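Local coordinates for proline dehydrogenase (PDB 3HAZ), which probably oxidises proline to glutamate in two steps, pairing an FAD-dependent proline dehydrogenase with an NAD-dependent L-glutamate gamma-semialdehyde dehydrogenase in one chain, at residues M78-A83 with T111-F116; A242-F247 with M256-P261; A385-I390 with S413-Q418; L608-E613 with W659-A664. All coordinates share one frame; numbering follows the deposited sequence.

Contact 1 (M78-A83 with T111-F116)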
# COMPACT_ATOMS: atom_id res chain seq x y z
N MET A 78 -39.81 -2.08 26.07
CA MET A 78 -40.51 -3.24 26.61
C MET A 78 -40.80 -3.07 28.10
O MET A 78 -41.84 -3.51 28.60
CB MET A 78 -39.72 -4.52 26.35
CG MET A 78 -39.67 -4.91 24.87
SD MET A 78 -38.65 -6.37 24.57
CE MET A 78 -39.83 -7.69 24.85
N VAL A 79 -39.87 -2.45 28.81
CA VAL A 79 -40.06 -2.15 30.22
C VAL A 79 -41.16 -1.12 30.40
O VAL A 79 -42.05 -1.28 31.23
CB VAL A 79 -38.75 -1.64 30.87
CG1 VAL A 79 -39.03 -1.03 32.25
CG2 VAL A 79 -37.74 -2.77 30.98
N LEU A 80 -41.10 -0.05 29.61
CA LEU A 80 -42.14 0.96 29.65
C LEU A 80 -43.49 0.33 29.28
O LEU A 80 -44.52 0.63 29.89
CB LEU A 80 -41.81 2.11 28.70
CG LEU A 80 -42.86 3.21 28.57
CD1 LEU A 80 -43.19 3.81 29.95
CD2 LEU A 80 -42.40 4.30 27.61
N ALA A 81 -43.48 -0.55 28.28
CA ALA A 81 -44.69 -1.25 27.85
C ALA A 81 -45.34 -2.02 29.00
O ALA A 81 -46.54 -1.92 29.21
CB ALA A 81 -44.40 -2.17 26.66
N GLU A 82 -44.54 -2.78 29.76
CA GLU A 82 -45.11 -3.56 30.86
C GLU A 82 -45.72 -2.67 31.94
O GLU A 82 -46.83 -2.93 32.42
CB GLU A 82 -44.08 -4.52 31.46
CG GLU A 82 -44.62 -5.37 32.63
CD GLU A 82 -45.77 -6.28 32.22
OE1 GLU A 82 -46.03 -6.40 31.00
OE2 GLU A 82 -46.41 -6.89 33.10
N ALA A 83 -45.01 -1.62 32.33
CA ALA A 83 -45.55 -0.64 33.28
C ALA A 83 -46.89 -0.11 32.77
O ALA A 83 -47.86 -0.05 33.53
CB ALA A 83 -44.57 0.51 33.49
N THR A 111 -36.68 5.88 34.24
CA THR A 111 -36.36 5.53 35.63
C THR A 111 -37.56 4.93 36.37
O THR A 111 -37.45 3.87 36.98
CB THR A 111 -35.80 6.75 36.40
OG1 THR A 111 -34.63 7.21 35.72
CG2 THR A 111 -35.43 6.37 37.83
N LYS A 112 -38.70 5.61 36.28
CA LYS A 112 -39.91 5.14 36.96
C LYS A 112 -40.38 3.78 36.44
O LYS A 112 -40.70 2.89 37.23
CB LYS A 112 -41.06 6.17 36.85
CG LYS A 112 -40.89 7.38 37.78
CD LYS A 112 -40.83 6.95 39.24
CE LYS A 112 -40.75 8.16 40.16
NZ LYS A 112 -40.94 7.79 41.59
N SER A 113 -40.43 3.62 35.12
CA SER A 113 -40.91 2.36 34.55
C SER A 113 -40.02 1.19 34.94
O SER A 113 -40.51 0.08 35.15
CB SER A 113 -41.02 2.45 33.02
OG SER A 113 -39.77 2.78 32.43
N THR A 114 -38.71 1.43 35.05
CA THR A 114 -37.79 0.37 35.45
C THR A 114 -37.90 0.07 36.96
O THR A 114 -37.89 -1.10 37.36
CB THR A 114 -36.32 0.69 35.07
OG1 THR A 114 -36.25 1.15 33.72
CG2 THR A 114 -35.46 -0.55 35.22
N ALA A 115 -38.00 1.11 37.78
CA ALA A 115 -38.21 0.95 39.23
C ALA A 115 -39.50 0.18 39.52
O ALA A 115 -39.58 -0.59 40.48
CB ALA A 115 -38.27 2.31 39.93
N PHE A 116 -40.50 0.40 38.68
CA PHE A 116 -41.77 -0.29 38.79
C PHE A 116 -41.60 -1.80 38.90
O PHE A 116 -42.37 -2.46 39.60
CB PHE A 116 -42.66 0.01 37.58
CG PHE A 116 -43.88 -0.87 37.49
CD1 PHE A 116 -44.97 -0.66 38.32
CD2 PHE A 116 -43.93 -1.92 36.57
CE1 PHE A 116 -46.10 -1.47 38.24
CE2 PHE A 116 -45.06 -2.74 36.49
CZ PHE A 116 -46.14 -2.52 37.32
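Val79 and Ala83 of helix 71-85 face Ser113 and Phe116 of segment 111-116, the short helical segments crossing at 70° with their axes 8.5 Å apart. The backbones come closest at Leu80 and Ser113, where CA to CA is 5.2 Å, a spacing that the small Ser113 side chain allows. Ser113 points its CB at the backbone of the other helix, 3.9 Å from Leu80 CA, and Leu80 CD1 touches the same carbon. Ser113 OG takes no bond across the contact; it turns back to the carbonyls of His109 and Glu110 in its own helix. Val79 CG1, anti to the backbone N (chi1 167°), lies against the Ser113-Thr114 backbone, 3.4 Å from Ser113 O, and also touches Thr114 CA. Thr114 OG1, 3.8 Å from Val79 CG1, likewise bonds back, to Glu110 O. One turn on, Ala83 lays its CA and CB against the CD2 and CE2 atoms of the Phe116 ring, with Ala83 CB 4.0 Å from Phe116 CD2; the same ring also meets His449. The Glu82 carboxylate is engaged by Arg86 and His449. No hydrogen bond joins the two segments. Both hydroxyls bond to carbonyls of their own helix, Thr114 also weakly with Arg923, so these buried side chains of the DNA-binding-domain family region need no polar partner across the contact, and cohesion between the segments rests on van der Waals contact.

Contact 2 (A242-F247 with M256-P261)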
# COMPACT_ATOMS: atom_id res chain seq x y z
N ALA A 242 -31.40 -20.60 40.32
CA ALA A 242 -32.53 -19.96 41.01
C ALA A 242 -32.78 -20.60 42.38
O ALA A 242 -33.33 -19.96 43.28
CB ALA A 242 -33.79 -20.05 40.15
N LEU A 243 -32.34 -21.85 42.53
CA LEU A 243 -32.65 -22.63 43.73
C LEU A 243 -31.54 -22.64 44.79
O LEU A 243 -31.71 -23.23 45.86
CB LEU A 243 -32.99 -24.06 43.34
CG LEU A 243 -34.29 -24.19 42.55
CD1 LEU A 243 -34.36 -25.54 41.86
CD2 LEU A 243 -35.49 -23.96 43.47
N HIS A 244 -30.42 -22.01 44.47
CA HIS A 244 -29.30 -21.94 45.41
C HIS A 244 -28.50 -20.64 45.18
O HIS A 244 -28.21 -20.29 44.04
CB HIS A 244 -28.39 -23.16 45.25
CG HIS A 244 -27.49 -23.38 46.42
ND1 HIS A 244 -26.34 -22.65 46.62
CD2 HIS A 244 -27.58 -24.23 47.47
CE1 HIS A 244 -25.75 -23.05 47.74
NE2 HIS A 244 -26.48 -24.01 48.27
N PRO A 245 -28.18 -19.93 46.27
CA PRO A 245 -27.57 -18.59 46.26
C PRO A 245 -26.06 -18.57 45.99
O PRO A 245 -25.51 -17.52 45.67
CB PRO A 245 -27.84 -18.05 47.68
CG PRO A 245 -28.45 -19.19 48.46
CD PRO A 245 -28.33 -20.44 47.64
N ARG A 246 -25.39 -19.71 46.15
CA ARG A 246 -24.00 -19.83 45.72
C ARG A 246 -23.86 -21.08 44.88
O ARG A 246 -23.16 -22.02 45.28
CB ARG A 246 -23.01 -19.90 46.91
CG ARG A 246 -22.95 -18.69 47.83
CD ARG A 246 -22.53 -17.39 47.15
NE ARG A 246 -21.30 -17.49 46.38
CZ ARG A 246 -20.58 -16.45 45.97
NH1 ARG A 246 -20.95 -15.22 46.29
NH2 ARG A 246 -19.47 -16.62 45.25
N PHE A 247 -24.52 -21.10 43.73
CA PHE A 247 -24.44 -22.22 42.81
C PHE A 247 -23.17 -22.11 41.98
O PHE A 247 -23.14 -21.47 40.93
CB PHE A 247 -25.68 -22.28 41.90
CG PHE A 247 -25.72 -23.49 41.01
CD1 PHE A 247 -25.73 -23.36 39.63
CD2 PHE A 247 -25.73 -24.77 41.55
CE1 PHE A 247 -25.76 -24.47 38.81
CE2 PHE A 247 -25.76 -25.89 40.74
CZ PHE A 247 -25.77 -25.74 39.37
N MET A 256 -24.45 -29.73 47.11
CA MET A 256 -24.92 -31.11 47.03
C MET A 256 -25.82 -31.46 48.20
O MET A 256 -26.71 -32.30 48.10
CB MET A 256 -23.74 -32.08 46.97
CG MET A 256 -22.88 -31.90 45.73
SD MET A 256 -23.83 -32.09 44.22
CE MET A 256 -24.45 -33.76 44.44
N VAL A 257 -25.59 -30.79 49.33
CA VAL A 257 -26.31 -31.08 50.55
C VAL A 257 -27.61 -30.26 50.65
O VAL A 257 -28.61 -30.72 51.23
CB VAL A 257 -25.38 -30.82 51.77
CG1 VAL A 257 -26.15 -30.39 52.98
CG2 VAL A 257 -24.52 -32.05 52.05
N GLU A 258 -27.61 -29.07 50.07
CA GLU A 258 -28.75 -28.15 50.19
C GLU A 258 -29.67 -28.15 48.97
O GLU A 258 -30.89 -28.13 49.10
CB GLU A 258 -28.27 -26.73 50.47
CG GLU A 258 -27.55 -26.59 51.81
CD GLU A 258 -26.98 -25.20 52.05
OE1 GLU A 258 -26.46 -24.59 51.09
OE2 GLU A 258 -27.04 -24.72 53.20
N LEU A 259 -29.08 -28.17 47.77
CA LEU A 259 -29.85 -28.00 46.54
C LEU A 259 -30.63 -29.26 46.14
O LEU A 259 -31.80 -29.19 45.76
CB LEU A 259 -28.94 -27.53 45.41
CG LEU A 259 -29.54 -27.42 44.01
CD1 LEU A 259 -30.90 -26.73 44.04
CD2 LEU A 259 -28.58 -26.70 43.06
N VAL A 260 -29.99 -30.42 46.23
CA VAL A 260 -30.61 -31.68 45.83
C VAL A 260 -31.99 -31.94 46.46
O VAL A 260 -32.94 -32.28 45.75
CB VAL A 260 -29.67 -32.88 46.05
CG1 VAL A 260 -30.40 -34.19 45.81
CG2 VAL A 260 -28.45 -32.76 45.15
N PRO A 261 -32.12 -31.79 47.79
CA PRO A 261 -33.44 -32.06 48.36
C PRO A 261 -34.48 -31.09 47.81
O PRO A 261 -35.65 -31.46 47.66
CB PRO A 261 -33.24 -31.82 49.86
CG PRO A 261 -31.76 -31.93 50.08
CD PRO A 261 -31.12 -31.44 48.82
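Glu258 OE1 is gripped from two directions: His244 NE2 donates to it at 2.9 Å, and Arg254, one turn earlier in the same helix, adds a salt bridge through NE. The histidine bond is moderately bent (148° at the hydrogen) and arrives on the anti side of the carboxylate, with the ring and carboxylate planes 51° apart. The other ring nitrogen is used as well. His244 ND1 accepts the backbone N-H of Arg246 at 3.1 Å, while Pro245 CD lies over one face of the imidazole, so both nitrogens are engaged and the ring's rotation is fixed. The carboxylate would probably polarise the imidazole N-H, an effect that the positive charge of Arg254 is likely to moderate. Next to this polar pair, Leu259 makes the apolar part of the contact. Its CG stands anti to the backbone N (chi1 175°), which carries the two methyls into the bend of 242-247: CD1 presses on Leu243 CB at 3.5 Å, a tight carbon contact, and CD2 meets the Phe247 ring, 3.7 Å from CE2. Leu259 CB also rests near His244 CD2. The contact folds the loop after helix 240-243 onto the second turn of helix 252-272, within the proline dehydrogenase barrel. Leu243 continues the apolar layer to Phe211 and Tyr214 of helix 204-223 and to Leu266 further along helix 252-272, while Phe247 leans on Leu289 of helix 287-298.

Contact 3 (A385-I390 with S413-Q418)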
# COMPACT_ATOMS: atom_id res chain seq x y z
N ALA A 385 -31.12 -41.87 18.07
CA ALA A 385 -30.76 -43.29 18.15
C ALA A 385 -30.84 -43.81 19.58
O ALA A 385 -30.66 -45.00 19.82
CB ALA A 385 -29.37 -43.52 17.56
N LEU A 386 -31.12 -42.92 20.53
CA LEU A 386 -31.26 -43.29 21.93
C LEU A 386 -32.74 -43.49 22.33
O LEU A 386 -33.04 -43.85 23.47
CB LEU A 386 -30.57 -42.27 22.85
CG LEU A 386 -29.04 -42.20 22.73
CD1 LEU A 386 -28.45 -41.10 23.63
CD2 LEU A 386 -28.40 -43.55 23.04
N ARG A 387 -33.64 -43.24 21.39
CA ARG A 387 -35.04 -43.62 21.55
C ARG A 387 -35.09 -45.15 21.69
O ARG A 387 -34.28 -45.84 21.08
CB ARG A 387 -35.87 -43.17 20.35
CG ARG A 387 -35.92 -41.65 20.15
CD ARG A 387 -36.68 -41.29 18.89
NE ARG A 387 -35.96 -41.69 17.69
CZ ARG A 387 -36.46 -41.63 16.45
NH1 ARG A 387 -37.69 -41.19 16.26
NH2 ARG A 387 -35.72 -42.02 15.42
N PRO A 388 -36.05 -45.67 22.47
CA PRO A 388 -37.16 -44.98 23.13
C PRO A 388 -36.88 -44.55 24.57
O PRO A 388 -37.71 -43.85 25.15
CB PRO A 388 -38.27 -46.05 23.17
CG PRO A 388 -37.64 -47.33 22.63
CD PRO A 388 -36.17 -47.13 22.63
N ARG A 389 -35.76 -44.97 25.15
CA ARG A 389 -35.46 -44.61 26.53
C ARG A 389 -35.37 -43.09 26.66
O ARG A 389 -35.91 -42.50 27.59
CB ARG A 389 -34.17 -45.26 27.01
CG ARG A 389 -33.83 -44.93 28.45
CD ARG A 389 -32.63 -45.71 28.96
NE ARG A 389 -32.83 -47.16 28.88
CZ ARG A 389 -33.51 -47.88 29.78
NH1 ARG A 389 -34.07 -47.29 30.83
NH2 ARG A 389 -33.63 -49.19 29.62
N ILE A 390 -34.67 -42.47 25.72
CA ILE A 390 -34.56 -41.01 25.67
C ILE A 390 -35.60 -40.45 24.70
O ILE A 390 -35.68 -40.88 23.55
CB ILE A 390 -33.14 -40.56 25.22
CG1 ILE A 390 -32.06 -41.15 26.13
CG2 ILE A 390 -33.05 -39.04 25.16
CD1 ILE A 390 -32.18 -40.72 27.59
N SER A 413 -42.25 -40.03 15.26
CA SER A 413 -42.58 -40.59 16.57
C SER A 413 -41.40 -40.60 17.54
O SER A 413 -40.26 -40.84 17.15
CB SER A 413 -43.12 -42.01 16.41
OG SER A 413 -42.14 -42.85 15.82
N GLY A 414 -41.70 -40.37 18.81
CA GLY A 414 -40.71 -40.55 19.86
C GLY A 414 -39.81 -39.36 20.09
O GLY A 414 -38.80 -39.46 20.78
N PHE A 415 -40.18 -38.22 19.50
CA PHE A 415 -39.48 -36.96 19.75
C PHE A 415 -40.43 -35.78 19.52
O PHE A 415 -41.55 -35.96 19.02
CB PHE A 415 -38.23 -36.84 18.86
CG PHE A 415 -38.55 -36.61 17.40
CD1 PHE A 415 -38.53 -35.33 16.87
CD2 PHE A 415 -38.86 -37.67 16.57
CE1 PHE A 415 -38.82 -35.11 15.53
CE2 PHE A 415 -39.16 -37.46 15.23
CZ PHE A 415 -39.14 -36.18 14.71
N GLU A 416 -40.01 -34.59 19.92
CA GLU A 416 -40.78 -33.39 19.64
C GLU A 416 -39.83 -32.25 19.28
O GLU A 416 -38.62 -32.35 19.47
CB GLU A 416 -41.64 -32.99 20.85
CG GLU A 416 -40.80 -32.40 22.01
CD GLU A 416 -41.61 -32.12 23.27
OE1 GLU A 416 -42.74 -32.64 23.39
OE2 GLU A 416 -41.09 -31.40 24.15
N PHE A 417 -40.40 -31.18 18.72
CA PHE A 417 -39.68 -29.93 18.60
C PHE A 417 -40.17 -29.00 19.71
O PHE A 417 -41.22 -29.24 20.31
CB PHE A 417 -39.90 -29.30 17.22
CG PHE A 417 -39.26 -30.06 16.10
CD1 PHE A 417 -40.02 -30.91 15.30
CD2 PHE A 417 -37.90 -29.94 15.85
CE1 PHE A 417 -39.43 -31.62 14.27
CE2 PHE A 417 -37.30 -30.65 14.82
CZ PHE A 417 -38.07 -31.49 14.03
N GLN A 418 -39.42 -27.94 19.98
CA GLN A 418 -39.88 -26.92 20.93
C GLN A 418 -39.61 -25.51 20.43
O GLN A 418 -38.75 -25.29 19.57
CB GLN A 418 -39.21 -27.09 22.29
CG GLN A 418 -39.34 -28.46 22.90
CD GLN A 418 -38.80 -28.50 24.31
OE1 GLN A 418 -37.94 -27.69 24.67
NE2 GLN A 418 -39.30 -29.44 25.12
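Arg387 carries most of this contact, laying its side chain along the Ser413-Gly414 backbone that leads into strand 416-420. Its aliphatic part touches first: Arg387 CD is 3.4 Å from Gly414 O. The chain then bends at chi3 (-68°), bringing NH1 to the carbonyl of Ser413. That bond is short, 2.7 Å from Arg387 NH1 to Ser413 O, but weak, the angle at the hydrogen being only 127°; the oxygen lies at the guanidinium edge, near its plane. Arg387 NE is bonded to Leu384 O, so two carbonyls, one only weakly, hold the group. Phe415 CD2 approaches NH1 at 3.7 Å, its ring plane steeply inclined to the guanidinium. Gly414, with positive phi, leaves room for the arginine: a CB there would crowd Arg387 CD. An alanine in place of Arg387 would remove the guanidinium and is likely to leave Ser413 O without this donor and the Gly414 backbone without its aliphatic cover. The two loops precede the neighbouring parallel strands 390-395 and 416-420 of the TIM-barrel-like domain. Because a cationic side chain meets backbone carbonyls and no carboxylate across the contact, the link is a weak hydrogen bond, which the arginine's charge may strengthen, backed by van der Waals contact of the aliphatic chain with the Gly414 backbone.

Contact 4 (L608-E613 with W659-A664). With NAD (nicotinamide-adenine-dinucleotide), chain D.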
# COMPACT_ATOMS: atom_id res chain seq x y z
N LEU A 608 -4.27 -16.51 42.75
CA LEU A 608 -4.04 -16.77 41.34
C LEU A 608 -4.08 -15.47 40.52
O LEU A 608 -3.23 -15.23 39.66
CB LEU A 608 -5.08 -17.75 40.80
CG LEU A 608 -5.11 -17.91 39.28
CD1 LEU A 608 -3.77 -18.45 38.79
CD2 LEU A 608 -6.25 -18.83 38.88
N SER A 609 -5.07 -14.63 40.81
CA SER A 609 -5.19 -13.35 40.14
C SER A 609 -3.97 -12.46 40.38
O SER A 609 -3.51 -11.77 39.46
CB SER A 609 -6.47 -12.63 40.58
OG SER A 609 -6.43 -11.28 40.18
N GLU A 610 -3.44 -12.45 41.60
CA GLU A 610 -2.26 -11.65 41.88
C GLU A 610 -1.03 -12.21 41.16
O GLU A 610 -0.22 -11.46 40.61
CB GLU A 610 -1.99 -11.52 43.39
CG GLU A 610 -0.69 -10.76 43.68
CD GLU A 610 -0.58 -10.23 45.10
OE1 GLU A 610 -1.36 -10.64 45.99
OE2 GLU A 610 0.32 -9.40 45.34
N LEU A 611 -0.90 -13.54 41.16
CA LEU A 611 0.18 -14.18 40.42
C LEU A 611 0.14 -13.75 38.95
O LEU A 611 1.15 -13.34 38.39
CB LEU A 611 0.12 -15.71 40.55
CG LEU A 611 1.25 -16.55 39.92
CD1 LEU A 611 1.15 -16.59 38.40
CD2 LEU A 611 2.62 -16.06 40.35
N ARG A 612 -1.03 -13.85 38.33
CA ARG A 612 -1.20 -13.41 36.94
C ARG A 612 -0.77 -11.95 36.76
O ARG A 612 -0.04 -11.62 35.83
CB ARG A 612 -2.65 -13.60 36.46
CG ARG A 612 -3.05 -15.05 36.17
CD ARG A 612 -4.40 -15.12 35.48
NE ARG A 612 -4.35 -14.57 34.12
CZ ARG A 612 -5.41 -14.15 33.44
NH1 ARG A 612 -6.63 -14.21 33.97
NH2 ARG A 612 -5.26 -13.66 32.21
N GLU A 613 -1.23 -11.09 37.66
CA GLU A 613 -0.93 -9.66 37.60
C GLU A 613 0.58 -9.39 37.67
O GLU A 613 1.10 -8.52 36.96
CB GLU A 613 -1.64 -8.94 38.75
CG GLU A 613 -1.52 -7.42 38.72
CD GLU A 613 -2.18 -6.76 39.91
OE1 GLU A 613 -2.80 -7.48 40.72
OE2 GLU A 613 -2.08 -5.52 40.04
N TRP A 659 1.19 -4.52 52.03
CA TRP A 659 0.98 -5.94 52.33
C TRP A 659 -0.17 -6.57 51.54
O TRP A 659 -0.28 -7.80 51.49
CB TRP A 659 0.72 -6.11 53.83
CG TRP A 659 -0.37 -5.21 54.34
CD1 TRP A 659 -0.22 -4.00 54.96
CD2 TRP A 659 -1.78 -5.43 54.24
NE1 TRP A 659 -1.45 -3.47 55.26
CE2 TRP A 659 -2.42 -4.33 54.83
CE3 TRP A 659 -2.56 -6.47 53.72
CZ2 TRP A 659 -3.81 -4.22 54.91
CZ3 TRP A 659 -3.94 -6.36 53.80
CH2 TRP A 659 -4.55 -5.25 54.39
N ASN A 660 -1.03 -5.75 50.94
CA ASN A 660 -2.27 -6.27 50.36
C ASN A 660 -2.10 -6.88 48.96
O ASN A 660 -2.88 -7.75 48.56
CB ASN A 660 -3.38 -5.22 50.37
CG ASN A 660 -3.09 -4.05 49.46
OD1 ASN A 660 -1.94 -3.68 49.24
ND2 ASN A 660 -4.15 -3.43 48.94
N PHE A 661 -1.08 -6.42 48.24
CA PHE A 661 -0.62 -7.07 47.01
C PHE A 661 0.89 -7.24 47.10
O PHE A 661 1.64 -6.54 46.42
CB PHE A 661 -1.01 -6.26 45.78
CG PHE A 661 -2.49 -6.26 45.50
CD1 PHE A 661 -3.30 -5.23 45.97
CD2 PHE A 661 -3.08 -7.29 44.79
CE1 PHE A 661 -4.66 -5.22 45.73
CE2 PHE A 661 -4.45 -7.29 44.54
CZ PHE A 661 -5.23 -6.26 45.01
N PRO A 662 1.33 -8.17 47.96
CA PRO A 662 2.71 -8.34 48.41
C PRO A 662 3.62 -8.81 47.29
O PRO A 662 4.84 -8.72 47.41
CB PRO A 662 2.62 -9.45 49.47
CG PRO A 662 1.18 -9.72 49.68
CD PRO A 662 0.44 -9.22 48.48
N LEU A 663 3.02 -9.35 46.24
CA LEU A 663 3.79 -9.84 45.11
C LEU A 663 3.69 -8.93 43.89
O LEU A 663 4.72 -8.50 43.35
CB LEU A 663 3.37 -11.26 44.73
CG LEU A 663 4.06 -11.79 43.47
CD1 LEU A 663 5.54 -11.90 43.73
CD2 LEU A 663 3.48 -13.14 43.04
N ALA A 664 2.47 -8.62 43.46
CA ALA A 664 2.28 -7.92 42.18
C ALA A 664 2.67 -6.45 42.23
O ALA A 664 3.32 -5.95 41.31
CB ALA A 664 0.84 -8.08 41.68
PA NAD D . 1.27 2.02 54.93
O1A NAD D . 1.28 3.64 54.70
O2A NAD D . 0.83 1.71 56.30
O5B NAD D . 2.83 1.47 54.69
C5B NAD D . 3.16 0.82 53.47
C4B NAD D . 4.68 0.76 53.25
O4B NAD D . 5.41 1.98 53.62
C3B NAD D . 5.43 -0.35 54.10
O3B NAD D . 6.33 -1.21 53.47
C2B NAD D . 5.86 0.46 55.32
O2B NAD D . 6.65 -0.14 56.32
C1B NAD D . 6.33 1.69 54.67
N9A NAD D . 6.40 2.81 55.62
C8A NAD D . 5.67 2.98 56.75
N7A NAD D . 6.07 4.22 57.34
C5A NAD D . 7.07 4.79 56.52
C6A NAD D . 7.79 5.98 56.63
N6A NAD D . 7.56 6.87 57.75
N1A NAD D . 8.71 6.30 55.68
C2A NAD D . 8.93 5.45 54.61
N3A NAD D . 8.22 4.28 54.50
C4A NAD D . 7.28 3.95 55.46
O3 NAD D . 0.30 1.27 53.79
PN NAD D . -0.20 -0.31 54.04
O1N NAD D . -0.85 -0.44 55.57
O2N NAD D . 0.94 -1.22 53.90
O5D NAD D . -1.36 -0.72 52.92
C5D NAD D . -2.66 -0.15 53.01
C4D NAD D . -2.77 1.19 52.24
O4D NAD D . -2.07 1.26 50.92
C3D NAD D . -4.19 1.84 51.95
O3D NAD D . -4.46 3.13 52.43
C2D NAD D . -4.31 1.56 50.44
O2D NAD D . -5.43 2.01 49.70
C1D NAD D . -2.94 1.85 49.98
N1N NAD D . -2.75 1.19 48.68
C2N NAD D . -2.98 1.93 47.50
C3N NAD D . -2.81 1.28 46.20
C7N NAD D . -3.05 2.08 44.92
O7N NAD D . -2.72 1.63 43.88
N7N NAD D . -3.57 3.43 44.99
C4N NAD D . -2.39 -0.14 46.13
C5N NAD D . -2.15 -0.87 47.31
C6N NAD D . -2.33 -0.22 48.62
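Glu610 reaches from helix 604-629 to the loop 659-664, where two backbone donors meet one carboxylate oxygen. Leu663 N lies 2.8 Å from Glu610 OE2 and Ala664 N 3.0 Å, the second bond nearly straight at 171°, although OE2 is crowded in the model and its exact place is less sure. With chi1 at 176°, the extended chain carries the carboxylate to the loop backbone. The other oxygen, OE1, is paired in a salt bridge with Lys602, which also makes a weak bond to Asn660 O. With an alanine here in place of Glu610, the N-H groups of Leu663 and Ala664 would probably lose this acceptor, Lys602 would be likely to lack its carboxylate mate, and the loop might well shift. Those N-H groups stand at the start of helix 664-675, so the acid accepts from its first turn in the aldehyde dehydrogenase domain, just after the long strand 641-656. Carbon contacts flank the acid: Ala664 CB is 3.7 Å from Glu610 CG and touches the Glu613 side chain too, and the Phe661 ring turns its edge to Glu610 CD. Separately, Leu611 CD2 lies beside Leu663 CD2 at 4.1 Å. The far end of the loop serves the coenzyme. Trp659 NE1 gives NAD O1N a weak hydrogen bond of 3.1 Å, while Asn660 OD1 comes within 3.4 Å of C5N on the nicotinamide ring. Asn660 ND2 is satisfied by Gln792 O, and its side chain lies about 5 Å from that of Cys794, the predicted active-site residue.

How the contacts relate
The four contacts follow one another along the chain and none touches another. Contacts 2 and 3 share the proline dehydrogenase region, with centres about 30 Å apart. They approach its FAD differently: the side chain of Phe247 in contact 2 is about 11 Å from the flavin cofactor, whereas Gln418 of contact 3 touches it, though Phe415 stays about 14 Å away. Contact 4 belongs to the aldehyde dehydrogenase region and reaches NAD directly; its centre is about 52 Å from that of contact 3, on the opposite side of the chain's centre. Contact 1, in the DNA-binding-domain family region, lies away from the annotated sites, about 32 Å from contact 2 and about 43 Å from contact 4 between centres.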